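Long-range contacts in cyclopenase asqI (Emericella nidulans, PDB 5YY3), which catalyses, with one zinc ion per subunit, the ring contraction of 4'-methoxycyclopenin to 4'-methoxyviridicatin, releasing methyl isocyanate, in aspoquinolone biosynthesis: residues A[73-78]-A[382-387]; A[238-243]-A[394-399]; A[329-334]-A[353-358]. One frame throughout, in Å; residues are numbered along the deposited sequence.

Interaction 1: A[73-78]-A[382-387]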
loop_
_atom_site.group_PDB
_atom_site.type_symbol
_atom_site.label_atom_id
_atom_site.label_comp_id
_atom_site.label_asym_id
_atom_site.label_seq_id
_atom_site.Cartn_x
_atom_site.Cartn_y
_atom_site.Cartn_z
ATOM N N ASN A 73 -13.606 -31.529 -23.183
ATOM C CA ASN A 73 -13.031 -30.199 -23.017
ATOM C C ASN A 73 -14.011 -29.136 -23.507
ATOM O O ASN A 73 -14.036 -28.800 -24.696
ATOM C CB ASN A 73 -11.698 -30.098 -23.764
ATOM C CG ASN A 73 -10.997 -28.751 -23.583
ATOM O OD1 ASN A 73 -11.576 -27.775 -23.099
ATOM N ND2 ASN A 73 -9.744 -28.691 -24.011
ATOM N N GLY A 74 -14.797 -28.587 -22.579
ATOM C CA GLY A 74 -15.797 -27.583 -22.912
ATOM C C GLY A 74 -15.252 -26.280 -23.484
ATOM O O GLY A 74 -16.024 -25.382 -23.808
ATOM N N LEU A 75 -13.931 -26.171 -23.601
ATOM C CA LEU A 75 -13.287 -25.003 -24.202
ATOM C C LEU A 75 -12.542 -25.375 -25.485
ATOM O O LEU A 75 -11.838 -24.546 -26.067
ATOM C CB LEU A 75 -12.309 -24.348 -23.215
ATOM C CG LEU A 75 -12.909 -23.494 -22.093
ATOM C CD1 LEU A 75 -11.816 -22.833 -21.269
ATOM C CD2 LEU A 75 -13.839 -22.441 -22.669
ATOM N N SER A 76 -12.680 -26.623 -25.921
ATOM C CA SER A 76 -12.088 -27.048 -27.192
ATOM C C SER A 76 -13.093 -26.994 -28.360
ATOM O O SER A 76 -14.173 -27.591 -28.294
ATOM C CB SER A 76 -11.517 -28.463 -27.061
ATOM O OG SER A 76 -11.279 -29.020 -28.344
ATOM N N PRO A 77 -12.737 -26.274 -29.431
ATOM C CA PRO A 77 -13.642 -26.170 -30.585
ATOM C C PRO A 77 -14.061 -27.534 -31.152
ATOM O O PRO A 77 -15.230 -27.700 -31.518
ATOM C CB PRO A 77 -12.819 -25.374 -31.599
ATOM C CG PRO A 77 -11.920 -24.534 -30.739
ATOM C CD PRO A 77 -11.565 -25.394 -29.565
ATOM N N GLU A 78 -13.134 -28.491 -31.198
ATOM C CA GLU A 78 -13.459 -29.843 -31.648
ATOM C C GLU A 78 -14.516 -30.493 -30.756
ATOM O O GLU A 78 -15.479 -31.096 -31.242
ATOM C CB GLU A 78 -12.205 -30.714 -31.690
ATOM C CG GLU A 78 -11.262 -30.359 -32.828
ATOM C CD GLU A 78 -10.450 -29.094 -32.565
ATOM O OE1 GLU A 78 -10.427 -28.611 -31.411
ATOM O OE2 GLU A 78 -9.826 -28.588 -33.519
ATOM N N ILE A 382 -12.475 -31.057 -18.693
ATOM C CA ILE A 382 -12.419 -29.609 -18.501
ATOM C C ILE A 382 -13.739 -28.956 -18.833
ATOM O O ILE A 382 -14.220 -29.043 -19.957
ATOM C CB ILE A 382 -11.360 -28.947 -19.369
ATOM C CG1 ILE A 382 -9.983 -29.529 -19.083
ATOM C CG2 ILE A 382 -11.370 -27.444 -19.159
ATOM C CD1 ILE A 382 -8.980 -29.114 -20.111
ATOM N N SER A 383 -14.295 -28.283 -17.839
ATOM C CA SER A 383 -15.566 -27.608 -17.959
ATOM C C SER A 383 -15.398 -26.147 -18.334
ATOM O O SER A 383 -14.544 -25.446 -17.789
ATOM C CB SER A 383 -16.331 -27.720 -16.646
ATOM O OG SER A 383 -17.472 -26.883 -16.661
ATOM N N ASN A 384 -16.207 -25.690 -19.282
ATOM C CA ASN A 384 -16.354 -24.264 -19.492
ATOM C C ASN A 384 -17.112 -23.705 -18.305
ATOM O O ASN A 384 -18.343 -23.644 -18.310
ATOM C CB ASN A 384 -17.093 -23.946 -20.785
ATOM C CG ASN A 384 -17.239 -22.449 -21.014
ATOM O OD1 ASN A 384 -16.641 -21.638 -20.294
ATOM N ND2 ASN A 384 -18.034 -22.068 -22.026
ATOM N N PHE A 385 -16.368 -23.306 -17.289
ATOM C CA PHE A 385 -16.957 -22.844 -16.051
ATOM C C PHE A 385 -16.114 -21.712 -15.499
ATOM O O PHE A 385 -14.884 -21.811 -15.453
ATOM C CB PHE A 385 -17.052 -23.994 -15.043
ATOM C CG PHE A 385 -17.649 -23.613 -13.713
ATOM C CD1 PHE A 385 -16.881 -22.981 -12.738
ATOM C CD2 PHE A 385 -18.969 -23.922 -13.428
ATOM C CE1 PHE A 385 -17.422 -22.638 -11.509
ATOM C CE2 PHE A 385 -19.526 -23.593 -12.202
ATOM C CZ PHE A 385 -18.749 -22.945 -11.236
ATOM N N GLY A 386 -16.782 -20.637 -15.100
ATOM C CA GLY A 386 -16.162 -19.612 -14.280
ATOM C C GLY A 386 -15.188 -18.703 -14.988
ATOM O O GLY A 386 -14.319 -18.118 -14.344
ATOM N N ALA A 387 -15.320 -18.584 -16.307
ATOM C CA ALA A 387 -14.458 -17.680 -17.062
ATOM C C ALA A 387 -14.438 -16.238 -16.500
ATOM O O ALA A 387 -13.346 -15.676 -16.316
ATOM C CB ALA A 387 -14.865 -17.669 -18.526
#
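A type I beta turn, N73 to S76, leads the chain into helix 77-92, and its first half is bridged to the loop that precedes helix 391-410. N73 and I382 form a single isolated beta bridge, with their CA atoms 4.6 Å apart. The evidence for it is twofold: I382 also pairs through its backbone with Y72, and G74 N donates to I382 O at 2.7 Å with an N-H...O angle of 165°. The CA of N73 approaches the same carbonyl oxygen in a CA-H...O contact. The side chains of N73 and I382 run next to each other in the same direction. CD1 of I382 lies against the amide of N73, 4.0 Å from CG, while CB of I382 faces OD1. With CG anti to the backbone N (chi1 -177°), the N73 amide folds back over its own turn, and OD1 accepts from L75 N at 2.9 Å. This is an Asx turn, nested in the beta turn that S76 N closes on N73 O; S76 is then the N-cap residue of the helix. ND2 of N73 is held separately by L282 O, so both ends of the amide are bonded. Further along, N384, the centre of an inverse gamma turn, lays its CB on G74 O at 3.5 Å, and CD2 of L75 meets its amide group with the two side chains crossing at about a right angle. The side chain of N384 is about 5 Å from that of the zinc ligand H190, which places this end of the loop beside the metal site.

Interaction 2: A[238-243]-A[394-399]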
loop_
_atom_site.group_PDB
_atom_site.type_symbol
_atom_site.label_atom_id
_atom_site.label_comp_id
_atom_site.label_asym_id
_atom_site.label_seq_id
_atom_site.Cartn_x
_atom_site.Cartn_y
_atom_site.Cartn_z
ATOM N N ARG A 238 -4.417 -4.614 -19.178
ATOM C CA ARG A 238 -3.545 -4.828 -20.334
ATOM C C ARG A 238 -4.194 -5.849 -21.255
ATOM O O ARG A 238 -4.368 -7.002 -20.878
ATOM C CB ARG A 238 -2.152 -5.301 -19.920
ATOM C CG ARG A 238 -1.114 -5.232 -21.063
ATOM C CD ARG A 238 0.143 -6.083 -20.764
ATOM N NE ARG A 238 0.434 -6.038 -19.343
ATOM C CZ ARG A 238 0.917 -7.039 -18.619
ATOM N NH1 ARG A 238 1.201 -8.217 -19.158
ATOM N NH2 ARG A 238 1.123 -6.843 -17.330
ATOM N N PRO A 239 -4.554 -5.437 -22.469
ATOM C CA PRO A 239 -5.206 -6.413 -23.353
ATOM C C PRO A 239 -4.255 -7.523 -23.747
ATOM O O PRO A 239 -3.042 -7.322 -23.723
ATOM C CB PRO A 239 -5.615 -5.581 -24.567
ATOM C CG PRO A 239 -4.700 -4.396 -24.537
ATOM C CD PRO A 239 -4.394 -4.116 -23.097
ATOM N N TRP A 240 -4.803 -8.682 -24.088
ATOM C CA TRP A 240 -4.007 -9.809 -24.562
ATOM C C TRP A 240 -3.751 -9.656 -26.047
ATOM O O TRP A 240 -4.177 -10.502 -26.845
ATOM C CB TRP A 240 -4.736 -11.127 -24.286
ATOM C CG TRP A 240 -3.872 -12.356 -24.446
ATOM C CD1 TRP A 240 -3.814 -13.190 -25.523
ATOM C CD2 TRP A 240 -2.957 -12.885 -23.480
ATOM N NE1 TRP A 240 -2.923 -14.201 -25.291
ATOM C CE2 TRP A 240 -2.379 -14.039 -24.043
ATOM C CE3 TRP A 240 -2.573 -12.494 -22.189
ATOM C CZ2 TRP A 240 -1.437 -14.804 -23.368
ATOM C CZ3 TRP A 240 -1.636 -13.244 -21.522
ATOM C CH2 TRP A 240 -1.073 -14.393 -22.113
ATOM N N ASN A 241 -3.097 -8.555 -26.418
ATOM C CA ASN A 241 -2.821 -8.251 -27.825
ATOM C C ASN A 241 -1.561 -8.955 -28.330
ATOM O O ASN A 241 -1.476 -9.324 -29.504
ATOM C CB ASN A 241 -2.697 -6.741 -28.036
ATOM C CG ASN A 241 -4.051 -6.031 -28.028
ATOM O OD1 ASN A 241 -5.073 -6.618 -28.378
ATOM N ND2 ASN A 241 -4.062 -4.768 -27.607
ATOM N N GLN A 242 -0.592 -9.124 -27.430
ATOM C CA GLN A 242 0.634 -9.857 -27.697
ATOM C C GLN A 242 0.514 -11.265 -27.082
ATOM O O GLN A 242 0.389 -11.418 -25.869
ATOM C CB GLN A 242 1.849 -9.084 -27.137
ATOM C CG GLN A 242 1.934 -7.608 -27.613
ATOM C CD GLN A 242 3.160 -6.832 -27.069
ATOM O OE1 GLN A 242 3.936 -7.342 -26.244
ATOM N NE2 GLN A 242 3.316 -5.578 -27.518
ATOM N N TYR A 243 0.532 -12.295 -27.917
ATOM C CA TYR A 243 0.196 -13.646 -27.449
ATOM C C TYR A 243 1.353 -14.342 -26.709
ATOM O O TYR A 243 1.171 -15.413 -26.130
ATOM C CB TYR A 243 -0.268 -14.528 -28.626
ATOM C CG TYR A 243 -1.541 -14.075 -29.302
ATOM C CD1 TYR A 243 -2.303 -13.029 -28.777
ATOM C CD2 TYR A 243 -1.981 -14.687 -30.488
ATOM C CE1 TYR A 243 -3.470 -12.604 -29.407
ATOM C CE2 TYR A 243 -3.150 -14.269 -31.127
ATOM C CZ TYR A 243 -3.889 -13.232 -30.574
ATOM O OH TYR A 243 -5.047 -12.810 -31.184
ATOM N N TRP A 394 -10.392 -11.577 -18.840
ATOM C CA TRP A 394 -10.699 -10.165 -19.010
ATOM C C TRP A 394 -9.655 -9.575 -19.919
ATOM O O TRP A 394 -9.950 -8.664 -20.690
ATOM C CB TRP A 394 -10.782 -9.439 -17.653
ATOM C CG TRP A 394 -12.042 -9.839 -16.960
ATOM C CD1 TRP A 394 -12.193 -10.841 -16.051
ATOM C CD2 TRP A 394 -13.356 -9.315 -17.204
ATOM N NE1 TRP A 394 -13.515 -10.949 -15.678
ATOM C CE2 TRP A 394 -14.248 -10.019 -16.374
ATOM C CE3 TRP A 394 -13.859 -8.301 -18.029
ATOM C CZ2 TRP A 394 -15.615 -9.746 -16.347
ATOM C CZ3 TRP A 394 -15.208 -8.028 -17.999
ATOM C CH2 TRP A 394 -16.074 -8.744 -17.157
ATOM N N ARG A 395 -8.447 -10.133 -19.886
ATOM C CA ARG A 395 -7.410 -9.658 -20.798
ATOM C C ARG A 395 -7.733 -10.123 -22.229
ATOM O O ARG A 395 -7.498 -9.392 -23.193
ATOM C CB ARG A 395 -6.018 -10.125 -20.346
ATOM C CG ARG A 395 -5.638 -9.625 -18.932
ATOM C CD ARG A 395 -4.119 -9.725 -18.664
ATOM N NE ARG A 395 -3.421 -9.230 -19.837
ATOM C CZ ARG A 395 -2.133 -9.412 -20.084
ATOM N NH1 ARG A 395 -1.369 -10.066 -19.207
ATOM N NH2 ARG A 395 -1.618 -8.932 -21.218
ATOM N N TRP A 396 -8.308 -11.316 -22.364
ATOM C CA TRP A 396 -8.775 -11.751 -23.674
ATOM C C TRP A 396 -9.996 -10.928 -24.134
ATOM O O TRP A 396 -10.041 -10.479 -25.287
ATOM C CB TRP A 396 -9.104 -13.251 -23.671
ATOM C CG TRP A 396 -9.488 -13.767 -25.044
ATOM C CD1 TRP A 396 -10.740 -14.080 -25.474
ATOM C CD2 TRP A 396 -8.608 -14.011 -26.155
ATOM N NE1 TRP A 396 -10.701 -14.506 -26.782
ATOM C CE2 TRP A 396 -9.399 -14.473 -27.226
ATOM C CE3 TRP A 396 -7.230 -13.868 -26.358
ATOM C CZ2 TRP A 396 -8.867 -14.806 -28.474
ATOM C CZ3 TRP A 396 -6.697 -14.202 -27.592
ATOM C CH2 TRP A 396 -7.516 -14.669 -28.636
ATOM N N TYR A 397 -10.979 -10.722 -23.253
ATOM C CA TYR A 397 -12.147 -9.902 -23.621
ATOM C C TYR A 397 -11.714 -8.511 -24.096
ATOM O O TYR A 397 -12.284 -7.975 -25.045
ATOM C CB TYR A 397 -13.128 -9.748 -22.459
ATOM C CG TYR A 397 -13.696 -11.032 -21.869
ATOM C CD1 TYR A 397 -13.770 -12.212 -22.611
ATOM C CD2 TYR A 397 -14.150 -11.057 -20.554
ATOM C CE1 TYR A 397 -14.300 -13.386 -22.048
ATOM C CE2 TYR A 397 -14.674 -12.217 -19.986
ATOM C CZ TYR A 397 -14.747 -13.377 -20.736
ATOM O OH TYR A 397 -15.266 -14.517 -20.160
ATOM N N LYS A 398 -10.700 -7.922 -23.466
ATOM C CA LYS A 398 -10.280 -6.599 -23.928
ATOM C C LYS A 398 -9.566 -6.705 -25.281
ATOM O O LYS A 398 -9.608 -5.765 -26.074
ATOM C CB LYS A 398 -9.386 -5.877 -22.913
ATOM C CG LYS A 398 -9.083 -4.436 -23.354
ATOM C CD LYS A 398 -8.571 -3.560 -22.227
ATOM C CE LYS A 398 -8.012 -2.239 -22.762
ATOM N NZ LYS A 398 -7.370 -1.409 -21.677
ATOM N N HIS A 399 -8.941 -7.853 -25.560
ATOM C CA HIS A 399 -8.392 -8.100 -26.898
ATOM C C HIS A 399 -9.502 -8.166 -27.935
ATOM O O HIS A 399 -9.399 -7.531 -28.975
ATOM C CB HIS A 399 -7.580 -9.393 -26.947
ATOM C CG HIS A 399 -7.077 -9.737 -28.318
ATOM N ND1 HIS A 399 -6.305 -8.877 -29.071
ATOM C CD2 HIS A 399 -7.226 -10.858 -29.065
ATOM C CE1 HIS A 399 -6.002 -9.446 -30.221
ATOM N NE2 HIS A 399 -6.546 -10.650 -30.242
#
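The irregular segment 238-243 runs against one side of helix 391-410, closest at P239 and R395, whose CA atoms are 4.7 Å apart. W240, the centre of an inverse gamma turn, donates its N to R395 O at 2.9 Å from above the carbonyl plane; H399 N, the helical donor, reaches that oxygen from the opposite face. The R395 side chain bends at chi3 (44°), and its NE donates to R238 O at 2.6 Å, while NH2 makes a weak bond to P239 O. Its guanidinium is sandwiched between CB of R238 on one face and CE3 of W240 on the other. The NH1 atoms of R238 and R395 lie 3.2 Å apart; salt bridges from D245 to both arginines and from E248 to R238 NH2 probably offset the like charges. H399 is pinned at NE2 by Y243 OH at 2.8 Å, and the Y243 edge points at its face in an offset edge-to-face pair with planes at 88°. CD1 of W240 meets the W396 edge, completing an aromatic cluster. Y243 packs on helix 288-304, W396 on helix 355-367 and K398 on helix 210-231, while R238 and P239 touch a second subunit.

Interaction 3: A[329-334]-A[353-358]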
loop_
_atom_site.group_PDB
_atom_site.type_symbol
_atom_site.label_atom_id
_atom_site.label_comp_id
_atom_site.label_asym_id
_atom_site.label_seq_id
_atom_site.Cartn_x
_atom_site.Cartn_y
_atom_site.Cartn_z
ATOM N N GLY A 329 -18.417 -11.943 -36.003
ATOM C CA GLY A 329 -18.759 -13.266 -36.498
ATOM C C GLY A 329 -17.545 -14.114 -36.857
ATOM O O GLY A 329 -17.462 -15.288 -36.498
ATOM N N ILE A 330 -16.589 -13.522 -37.564
ATOM C CA ILE A 330 -15.410 -14.263 -37.965
ATOM C C ILE A 330 -14.540 -14.631 -36.754
ATOM O O ILE A 330 -14.059 -15.764 -36.657
ATOM C CB ILE A 330 -14.622 -13.470 -39.013
ATOM C CG1 ILE A 330 -15.362 -13.576 -40.349
ATOM C CG2 ILE A 330 -13.173 -13.977 -39.116
ATOM C CD1 ILE A 330 -14.823 -12.713 -41.457
ATOM N N LEU A 331 -14.361 -13.692 -35.823
ATOM C CA LEU A 331 -13.662 -13.964 -34.560
ATOM C C LEU A 331 -14.230 -15.194 -33.857
ATOM O O LEU A 331 -13.490 -15.956 -33.231
ATOM C CB LEU A 331 -13.745 -12.753 -33.618
ATOM C CG LEU A 331 -12.785 -11.601 -33.934
ATOM C CD1 LEU A 331 -13.113 -10.349 -33.124
ATOM C CD2 LEU A 331 -11.325 -12.040 -33.737
ATOM N N ASP A 332 -15.542 -15.393 -33.980
ATOM C CA ASP A 332 -16.206 -16.507 -33.313
ATOM C C ASP A 332 -16.503 -17.660 -34.276
ATOM O O ASP A 332 -17.288 -18.555 -33.946
ATOM C CB ASP A 332 -17.490 -16.017 -32.649
ATOM C CG ASP A 332 -18.062 -17.012 -31.656
ATOM O OD1 ASP A 332 -17.331 -17.442 -30.730
ATOM O OD2 ASP A 332 -19.253 -17.365 -31.801
ATOM N N ALA A 333 -15.859 -17.637 -35.450
ATOM C CA ALA A 333 -15.970 -18.694 -36.489
ATOM C C ALA A 333 -17.403 -19.053 -36.870
ATOM O O ALA A 333 -17.754 -20.224 -37.024
ATOM C CB ALA A 333 -15.245 -19.957 -36.058
ATOM N N GLN A 334 -18.230 -18.043 -37.046
ATOM C CA GLN A 334 -19.597 -18.283 -37.496
ATOM C C GLN A 334 -19.754 -18.240 -38.991
ATOM O O GLN A 334 -20.581 -17.526 -39.520
ATOM C CB GLN A 334 -20.507 -17.294 -36.809
ATOM C CG GLN A 334 -20.293 -17.553 -35.387
ATOM C CD GLN A 334 -21.259 -16.868 -34.542
ATOM O OE1 GLN A 334 -21.430 -15.645 -34.612
ATOM N NE2 GLN A 334 -21.903 -17.640 -33.689
ATOM N N GLY A 353 -9.577 -18.342 -39.649
ATOM C CA GLY A 353 -9.654 -19.348 -38.599
ATOM C C GLY A 353 -10.780 -19.227 -37.587
ATOM O O GLY A 353 -11.884 -18.755 -37.899
ATOM N N ASN A 354 -10.493 -19.674 -36.365
ATOM C CA ASN A 354 -11.415 -19.592 -35.233
ATOM C C ASN A 354 -10.712 -18.994 -34.010
ATOM O O ASN A 354 -10.502 -19.681 -33.007
ATOM C CB ASN A 354 -11.973 -20.985 -34.892
ATOM C CG ASN A 354 -13.082 -20.930 -33.864
ATOM O OD1 ASN A 354 -13.509 -19.844 -33.466
ATOM N ND2 ASN A 354 -13.583 -22.090 -33.454
ATOM N N LEU A 355 -10.343 -17.718 -34.099
ATOM C CA LEU A 355 -9.428 -17.115 -33.121
ATOM C C LEU A 355 -9.965 -17.041 -31.686
ATOM O O LEU A 355 -9.223 -17.302 -30.740
ATOM C CB LEU A 355 -9.035 -15.708 -33.579
ATOM C CG LEU A 355 -7.993 -14.973 -32.748
ATOM C CD1 LEU A 355 -6.769 -15.851 -32.561
ATOM C CD2 LEU A 355 -7.616 -13.683 -33.431
ATOM N N HIS A 356 -11.233 -16.671 -31.515
ATOM C CA HIS A 356 -11.790 -16.496 -30.176
ATOM C C HIS A 356 -11.780 -17.807 -29.409
ATOM O O HIS A 356 -11.276 -17.878 -28.285
ATOM C CB HIS A 356 -13.224 -15.948 -30.226
ATOM C CG HIS A 356 -13.948 -16.044 -28.915
ATOM N ND1 HIS A 356 -13.483 -15.443 -27.763
ATOM C CD2 HIS A 356 -15.087 -16.694 -28.568
ATOM C CE1 HIS A 356 -14.311 -15.709 -26.764
ATOM N NE2 HIS A 356 -15.293 -16.465 -27.230
ATOM N N ASN A 357 -12.328 -18.852 -30.017
ATOM C CA ASN A 357 -12.494 -20.112 -29.293
ATOM C C ASN A 357 -11.184 -20.903 -29.148
ATOM O O ASN A 357 -10.973 -21.583 -28.147
ATOM C CB ASN A 357 -13.576 -20.962 -29.965
ATOM C CG ASN A 357 -14.952 -20.300 -29.907
ATOM O OD1 ASN A 357 -15.668 -20.406 -28.907
ATOM N ND2 ASN A 357 -15.321 -19.608 -30.977
ATOM N N TYR A 358 -10.286 -20.812 -30.120
ATOM C CA TYR A 358 -8.982 -21.444 -29.917
ATOM C C TYR A 358 -8.181 -20.641 -28.905
ATOM O O TYR A 358 -7.379 -21.202 -28.138
ATOM C CB TYR A 358 -8.212 -21.586 -31.230
ATOM C CG TYR A 358 -8.604 -22.809 -32.009
ATOM C CD1 TYR A 358 -8.465 -24.076 -31.455
ATOM C CD2 TYR A 358 -9.092 -22.709 -33.309
ATOM C CE1 TYR A 358 -8.813 -25.213 -32.172
ATOM C CE2 TYR A 358 -9.439 -23.837 -34.031
ATOM C CZ TYR A 358 -9.293 -25.087 -33.454
ATOM O OH TYR A 358 -9.647 -26.212 -34.158
HETATM O O HOH W 1 -11.220 -16.238 -35.916
#
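A Schellman motif ends helix 323-331, and its exit residues meet the N-cap turn of helix 355-367. The motif is defined by A333 N to I330 O and Q334 N to G329 O, with A333 at positive phi as the C-prime residue. The buried, closely packed part holds L331, L355 and H356. L331 O accepts from H356 N at 2.9 Å in the carbonyl plane, so the end of one helix is joined to the first turn of the next. CD2 of L331 and CD2 of L355 lie 4.1 Å apart, an ordinary apolar contact between side chains that run alongside each other. A chi1 of 167° turns the H356 ring away from its own backbone N; W396 NE1 is hydrogen-bonded to H356 ND1, and the H356 side chain is about 5 Å from that of the zinc ligand H218. A water that donates to I330 O at 3.0 Å also lies between the backbones. The more open side is polar, made by the partly exposed D332, A333, N354 and N357. There A333 CB comes within 3.1 Å of N354 OD1. D332 OD2 is held by Y193 OH, while OD1 lies at the edge of the H356 ring, near CD2. N357 ND2 meets D332 OD1 at 3.0 Å from above the carboxylate plane and N354 OD1 at 3.1 Å on a lone pair, two bonds that fix the rotation of the N357 amide.

In the fold
Following the chain from the N terminus, residues 73-78 come first, and interaction 1 closes a loop of 303 residues on 382-387. Within it lies 238-243, from which interaction 2 closes a loop of 150 residues on helix 391-410; since 394-399 comes after 382-387, interactions 1 and 2 cross. Interaction 3 joins helix 323-331 to helix 355-367 across 18 residues that include two short helices, and is nested inside both larger loops. Together they tie the turn before helix 77-92, the 238-243 loop, these two helices and helix 391-410 around the metal-site region of the hemocyanin-like domain. E78 OE2 to Y358 OH links interactions 1 and 3, Y243 OH packs on L355 CD2 between 2 and 3, and A387 packs on Y397 between 1 and 2.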